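Local coordinates for phosphatidylinositol 4,5-bisphosphate-binding protein SLM1 (Saccharomyces cerevisiae, PDB 4A6H) that binds phosphatidylinositol 4,5-bisphosphate through its PH domain and acts as an effector of TORC2 and calcineurin signalling, mediating actin polarization, at residues 8-22 with 96-109. Residues are numbered along the deposited sequence; the frame is centred on the assembly and turned at random.
Sequences KSGFLERRSKFLKSY and WVFKADSYESMMSW. With I4D (D-myo-inositol-4-phosphate), chain G.
Leu12 and Lys8 enclose the indole of Trp109 from opposite faces, the leucine methyls over one and the lysine CE over the other, where it lies 3.3 Å from the centroid of the five-membered ring. Leu12 also reaches Ala100 CB and, through CD1, the ring of Phe98. Gly10 meets the indole at its edge, the closest atoms being its N and CZ2 of Trp109. With CG anti to the backbone N (chi1 -172°), the Lys8 chain crosses the indole and then bends at its last torsion, bringing NZ to 2.9 Å from Ser108 OG as the donor. In the plane of the indole, a water bridges Trp109 NE1 and Phe11 O.

Farther along, strand 8-16 pairs antiparallel with strand 96-99. Glu13 and Lys99 form a hydrogen-bonded pair, and the Arg15 N to Val97 O bond (2.8 Å) is nearly straight. Arg14 lays CG over Phe98 and its guanidinium off-centre over Trp96, the planes 31° apart; Glu36 takes its NH1 in a salt bridge.

At the polar edge, Lys99 CE sits 3.9 Å from the centroid of the Tyr22 ring, over its face, and NZ makes a weak bond to inositol-4-phosphate O2. First strand paired with last, and a C-terminal helix packed against them through Trp109, is the plan of the seven-stranded PH domain, and Arg15, Lys20, Ser21, Tyr22 and Lys99 line one of its inositol-phosphate pockets.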
# COMPACT_ATOMS: atom_id res chain seq x y z
N LYS A 8 -6.46 -7.41 -0.49
CA LYS A 8 -7.52 -8.40 -0.51
C LYS A 8 -7.47 -9.15 -1.82
O LYS A 8 -7.10 -8.59 -2.84
CB LYS A 8 -8.89 -7.75 -0.35
CG LYS A 8 -10.00 -8.78 -0.18
CD LYS A 8 -11.33 -8.13 0.12
CE LYS A 8 -12.44 -9.18 0.23
NZ LYS A 8 -12.29 -10.06 1.44
N SER A 9 -7.85 -10.42 -1.82
CA SER A 9 -7.94 -11.16 -3.06
C SER A 9 -9.10 -12.15 -2.99
O SER A 9 -9.52 -12.57 -1.90
CB SER A 9 -6.64 -11.91 -3.36
OG SER A 9 -6.39 -12.89 -2.37
N GLY A 10 -9.63 -12.50 -4.15
CA GLY A 10 -10.73 -13.44 -4.17
C GLY A 10 -11.48 -13.36 -5.48
O GLY A 10 -11.21 -12.47 -6.29
N PHE A 11 -12.39 -14.30 -5.69
CA PHE A 11 -13.19 -14.31 -6.91
C PHE A 11 -14.34 -13.32 -6.81
O PHE A 11 -14.99 -13.21 -5.76
CB PHE A 11 -13.74 -15.72 -7.18
CG PHE A 11 -12.68 -16.72 -7.60
CD1 PHE A 11 -12.33 -16.85 -8.93
CD2 PHE A 11 -12.04 -17.49 -6.65
CE1 PHE A 11 -11.36 -17.77 -9.32
CE2 PHE A 11 -11.06 -18.41 -7.03
CZ PHE A 11 -10.73 -18.53 -8.36
N LEU A 12 -14.57 -12.60 -7.90
CA LEU A 12 -15.75 -11.75 -8.04
C LEU A 12 -16.37 -12.00 -9.39
O LEU A 12 -15.67 -12.35 -10.35
CB LEU A 12 -15.38 -10.27 -7.94
CG LEU A 12 -14.91 -9.74 -6.60
CD1 LEU A 12 -14.47 -8.29 -6.74
CD2 LEU A 12 -16.04 -9.87 -5.59
N GLU A 13 -17.67 -11.79 -9.49
CA GLU A 13 -18.35 -11.81 -10.78
C GLU A 13 -18.64 -10.38 -11.20
O GLU A 13 -19.14 -9.60 -10.40
CB GLU A 13 -19.64 -12.60 -10.68
CG GLU A 13 -19.39 -14.05 -10.36
CD GLU A 13 -20.67 -14.84 -10.29
OE1 GLU A 13 -21.31 -14.84 -9.21
OE2 GLU A 13 -21.04 -15.45 -11.31
N ARG A 14 -18.32 -10.03 -12.43
CA ARG A 14 -18.56 -8.68 -12.92
C ARG A 14 -19.66 -8.77 -13.95
O ARG A 14 -19.61 -9.61 -14.84
CB ARG A 14 -17.29 -8.09 -13.54
CG ARG A 14 -17.42 -6.61 -13.89
CD ARG A 14 -16.20 -6.08 -14.62
NE ARG A 14 -16.05 -6.73 -15.92
CZ ARG A 14 -15.04 -7.54 -16.23
NH1 ARG A 14 -14.08 -7.78 -15.35
NH2 ARG A 14 -14.99 -8.09 -17.44
N ARG A 15 -20.67 -7.92 -13.82
CA ARG A 15 -21.77 -7.97 -14.78
C ARG A 15 -21.37 -7.25 -16.06
O ARG A 15 -20.79 -6.16 -16.02
CB ARG A 15 -23.05 -7.35 -14.22
CG ARG A 15 -24.25 -7.57 -15.12
CD ARG A 15 -25.36 -6.56 -14.86
NE ARG A 15 -25.91 -6.68 -13.51
CZ ARG A 15 -26.38 -5.66 -12.81
NH1 ARG A 15 -26.36 -4.43 -13.32
NH2 ARG A 15 -26.85 -5.86 -11.58
N SER A 16 -21.65 -7.86 -17.20
CA SER A 16 -21.46 -7.16 -18.46
C SER A 16 -22.80 -6.64 -18.95
O SER A 16 -23.74 -7.41 -19.14
CB SER A 16 -20.85 -8.06 -19.52
OG SER A 16 -20.87 -7.38 -20.77
N LYS A 17 -22.86 -5.33 -19.16
CA LYS A 17 -24.03 -4.65 -19.66
C LYS A 17 -24.37 -5.10 -21.08
O LYS A 17 -25.53 -5.06 -21.50
CB LYS A 17 -23.76 -3.14 -19.63
CG LYS A 17 -24.68 -2.28 -20.47
CD LYS A 17 -24.23 -0.84 -20.35
CE LYS A 17 -25.05 0.10 -21.21
NZ LYS A 17 -24.53 1.49 -21.13
N PHE A 18 -23.35 -5.55 -21.81
CA PHE A 18 -23.55 -5.97 -23.20
C PHE A 18 -23.76 -7.47 -23.32
O PHE A 18 -24.63 -7.91 -24.06
CB PHE A 18 -22.39 -5.47 -24.07
CG PHE A 18 -22.21 -3.98 -24.04
CD1 PHE A 18 -23.03 -3.16 -24.79
CD2 PHE A 18 -21.26 -3.40 -23.23
CE1 PHE A 18 -22.89 -1.78 -24.75
CE2 PHE A 18 -21.11 -2.03 -23.18
CZ PHE A 18 -21.93 -1.22 -23.95
N LEU A 19 -22.98 -8.26 -22.59
CA LEU A 19 -23.15 -9.72 -22.65
C LEU A 19 -24.37 -10.21 -21.88
O LEU A 19 -24.77 -11.37 -22.01
CB LEU A 19 -21.90 -10.44 -22.15
CG LEU A 19 -20.56 -10.11 -22.80
CD1 LEU A 19 -19.43 -10.76 -22.02
CD2 LEU A 19 -20.53 -10.53 -24.26
N LYS A 20 -24.95 -9.33 -21.06
CA LYS A 20 -26.09 -9.69 -20.21
C LYS A 20 -25.81 -10.95 -19.39
O LYS A 20 -26.64 -11.84 -19.27
CB LYS A 20 -27.38 -9.83 -21.04
CG LYS A 20 -27.45 -11.06 -21.95
CD LYS A 20 -28.71 -11.04 -22.83
CE LYS A 20 -28.70 -12.17 -23.85
NZ LYS A 20 -28.84 -13.51 -23.22
N SER A 21 -24.61 -10.99 -18.81
CA SER A 21 -24.20 -12.11 -17.99
C SER A 21 -23.07 -11.68 -17.07
O SER A 21 -22.49 -10.60 -17.24
CB SER A 21 -23.71 -13.25 -18.88
OG SER A 21 -22.68 -12.78 -19.74
N TYR A 22 -22.77 -12.51 -16.09
CA TYR A 22 -21.67 -12.26 -15.18
C TYR A 22 -20.44 -12.99 -15.65
O TYR A 22 -20.52 -14.13 -16.10
CB TYR A 22 -22.04 -12.72 -13.77
CG TYR A 22 -22.88 -11.72 -13.01
CD1 TYR A 22 -22.29 -10.67 -12.32
CD2 TYR A 22 -24.26 -11.82 -12.99
CE1 TYR A 22 -23.05 -9.74 -11.62
CE2 TYR A 22 -25.03 -10.90 -12.30
CZ TYR A 22 -24.42 -9.87 -11.62
OH TYR A 22 -25.19 -8.96 -10.93
N TRP A 96 -19.57 -0.09 -13.19
CA TRP A 96 -19.48 -1.54 -13.27
C TRP A 96 -20.04 -2.18 -12.01
O TRP A 96 -19.86 -1.66 -10.90
CB TRP A 96 -18.04 -1.97 -13.49
CG TRP A 96 -17.63 -1.88 -14.93
CD1 TRP A 96 -18.36 -1.37 -15.97
CD2 TRP A 96 -16.39 -2.32 -15.49
NE1 TRP A 96 -17.65 -1.47 -17.14
CE2 TRP A 96 -16.43 -2.04 -16.88
CE3 TRP A 96 -15.24 -2.91 -14.96
CZ2 TRP A 96 -15.37 -2.35 -17.74
CZ3 TRP A 96 -14.18 -3.21 -15.83
CH2 TRP A 96 -14.26 -2.93 -17.19
N VAL A 97 -20.73 -3.30 -12.18
CA VAL A 97 -21.38 -3.95 -11.06
C VAL A 97 -20.67 -5.26 -10.77
O VAL A 97 -20.44 -6.06 -11.68
CB VAL A 97 -22.87 -4.21 -11.36
CG1 VAL A 97 -23.51 -4.99 -10.22
CG2 VAL A 97 -23.60 -2.88 -11.59
N PHE A 98 -20.28 -5.44 -9.51
CA PHE A 98 -19.61 -6.64 -9.05
C PHE A 98 -20.48 -7.41 -8.08
O PHE A 98 -21.26 -6.84 -7.33
CB PHE A 98 -18.29 -6.29 -8.36
CG PHE A 98 -17.24 -5.76 -9.29
CD1 PHE A 98 -17.16 -4.41 -9.55
CD2 PHE A 98 -16.34 -6.61 -9.92
CE1 PHE A 98 -16.20 -3.91 -10.42
CE2 PHE A 98 -15.38 -6.12 -10.78
CZ PHE A 98 -15.31 -4.77 -11.03
N LYS A 99 -20.34 -8.73 -8.11
CA LYS A 99 -21.10 -9.59 -7.23
C LYS A 99 -20.17 -10.55 -6.50
O LYS A 99 -19.40 -11.28 -7.13
CB LYS A 99 -22.17 -10.36 -8.03
CG LYS A 99 -23.01 -11.31 -7.18
CD LYS A 99 -24.20 -11.88 -7.95
CE LYS A 99 -23.76 -12.82 -9.05
NZ LYS A 99 -24.95 -13.53 -9.62
N ALA A 100 -20.25 -10.56 -5.17
CA ALA A 100 -19.44 -11.46 -4.37
C ALA A 100 -20.29 -12.65 -3.93
O ALA A 100 -21.46 -12.76 -4.31
CB ALA A 100 -18.86 -10.74 -3.16
N ASP A 101 -19.71 -13.50 -3.11
CA ASP A 101 -20.38 -14.72 -2.66
C ASP A 101 -21.47 -14.48 -1.61
O ASP A 101 -22.42 -15.25 -1.51
CB ASP A 101 -19.34 -15.69 -2.09
CG ASP A 101 -17.94 -15.41 -2.60
OD1 ASP A 101 -17.37 -14.35 -2.26
OD2 ASP A 101 -17.40 -16.26 -3.35
N SER A 102 -21.33 -13.41 -0.84
CA SER A 102 -22.24 -13.12 0.26
C SER A 102 -22.23 -11.64 0.57
O SER A 102 -21.34 -10.91 0.13
CB SER A 102 -21.80 -13.88 1.52
OG SER A 102 -20.53 -13.40 1.96
N TYR A 103 -23.21 -11.19 1.34
CA TYR A 103 -23.26 -9.81 1.79
C TYR A 103 -21.97 -9.45 2.52
O TYR A 103 -21.38 -8.40 2.28
CB TYR A 103 -24.47 -9.56 2.71
CG TYR A 103 -24.52 -8.18 3.30
CD1 TYR A 103 -25.04 -7.11 2.59
CD2 TYR A 103 -24.03 -7.93 4.59
CE1 TYR A 103 -25.08 -5.83 3.13
CE2 TYR A 103 -24.06 -6.67 5.13
CZ TYR A 103 -24.58 -5.62 4.40
OH TYR A 103 -24.62 -4.36 4.95
N GLU A 104 -21.54 -10.33 3.42
CA GLU A 104 -20.36 -10.05 4.24
C GLU A 104 -19.10 -9.92 3.39
O GLU A 104 -18.28 -9.03 3.63
CB GLU A 104 -20.18 -11.15 5.30
CG GLU A 104 -21.48 -11.56 6.01
CD GLU A 104 -22.19 -12.72 5.32
OE1 GLU A 104 -21.74 -13.87 5.48
OE2 GLU A 104 -23.20 -12.48 4.63
N SER A 105 -18.94 -10.79 2.40
CA SER A 105 -17.79 -10.72 1.52
C SER A 105 -17.85 -9.44 0.71
O SER A 105 -16.84 -8.76 0.52
CB SER A 105 -17.74 -11.93 0.59
OG SER A 105 -16.66 -11.81 -0.32
N MET A 106 -19.04 -9.14 0.21
CA MET A 106 -19.22 -7.92 -0.57
C MET A 106 -18.81 -6.71 0.26
O MET A 106 -18.14 -5.80 -0.23
CB MET A 106 -20.67 -7.80 -1.05
CG MET A 106 -21.01 -6.47 -1.74
SD MET A 106 -21.33 -5.11 -0.60
CE MET A 106 -22.97 -5.56 -0.05
N MET A 107 -19.21 -6.69 1.54
CA MET A 107 -18.90 -5.53 2.36
C MET A 107 -17.40 -5.43 2.65
O MET A 107 -16.87 -4.33 2.77
CB MET A 107 -19.72 -5.52 3.64
CG MET A 107 -21.19 -5.14 3.44
SD MET A 107 -21.43 -3.52 2.67
CE MET A 107 -20.80 -2.41 3.93
N SER A 108 -16.73 -6.56 2.75
CA SER A 108 -15.27 -6.54 2.88
C SER A 108 -14.62 -5.88 1.65
O SER A 108 -13.75 -5.02 1.78
CB SER A 108 -14.71 -7.94 3.12
OG SER A 108 -13.30 -7.91 3.18
N TRP A 109 -15.06 -6.27 0.45
CA TRP A 109 -14.57 -5.64 -0.77
C TRP A 109 -14.92 -4.15 -0.79
O TRP A 109 -14.07 -3.30 -1.09
CB TRP A 109 -15.17 -6.31 -2.00
CG TRP A 109 -14.51 -7.61 -2.36
CD1 TRP A 109 -14.97 -8.87 -2.12
CD2 TRP A 109 -13.24 -7.76 -3.01
NE1 TRP A 109 -14.08 -9.80 -2.61
CE2 TRP A 109 -13.01 -9.15 -3.17
CE3 TRP A 109 -12.29 -6.87 -3.52
CZ2 TRP A 109 -11.86 -9.65 -3.78
CZ3 TRP A 109 -11.15 -7.37 -4.12
CH2 TRP A 109 -10.95 -8.75 -4.25
O5 I4D G . -27.86 -8.13 -12.49
C5 I4D G . -28.32 -9.56 -12.17
C6 I4D G . -28.23 -9.85 -10.63
O6 I4D G . -28.69 -8.86 -9.77
C4 I4D G . -28.41 -10.61 -13.40
O4 I4D G . -28.71 -10.19 -14.74
P4 I4D G . -27.75 -9.99 -15.92
O43 I4D G . -26.48 -10.76 -15.82
O42 I4D G . -27.41 -8.58 -16.10
O41 I4D G . -28.49 -10.37 -17.13
C3 I4D G . -29.05 -11.88 -12.95
O3 I4D G . -28.69 -12.90 -13.85
C2 I4D G . -28.62 -12.26 -11.53
O2 I4D G . -27.74 -13.35 -11.40
C1 I4D G . -28.55 -11.29 -10.28
O1 I4D G . -28.27 -11.85 -8.96
O HOH W 1 -14.36 -12.04 1.27
O HOH W 2 -14.32 -12.70 -3.02
O HOH W 3 -19.63 -14.05 -6.95
O HOH W 4 -24.12 -15.34 -11.20
O HOH W 5 -21.51 -3.79 -14.89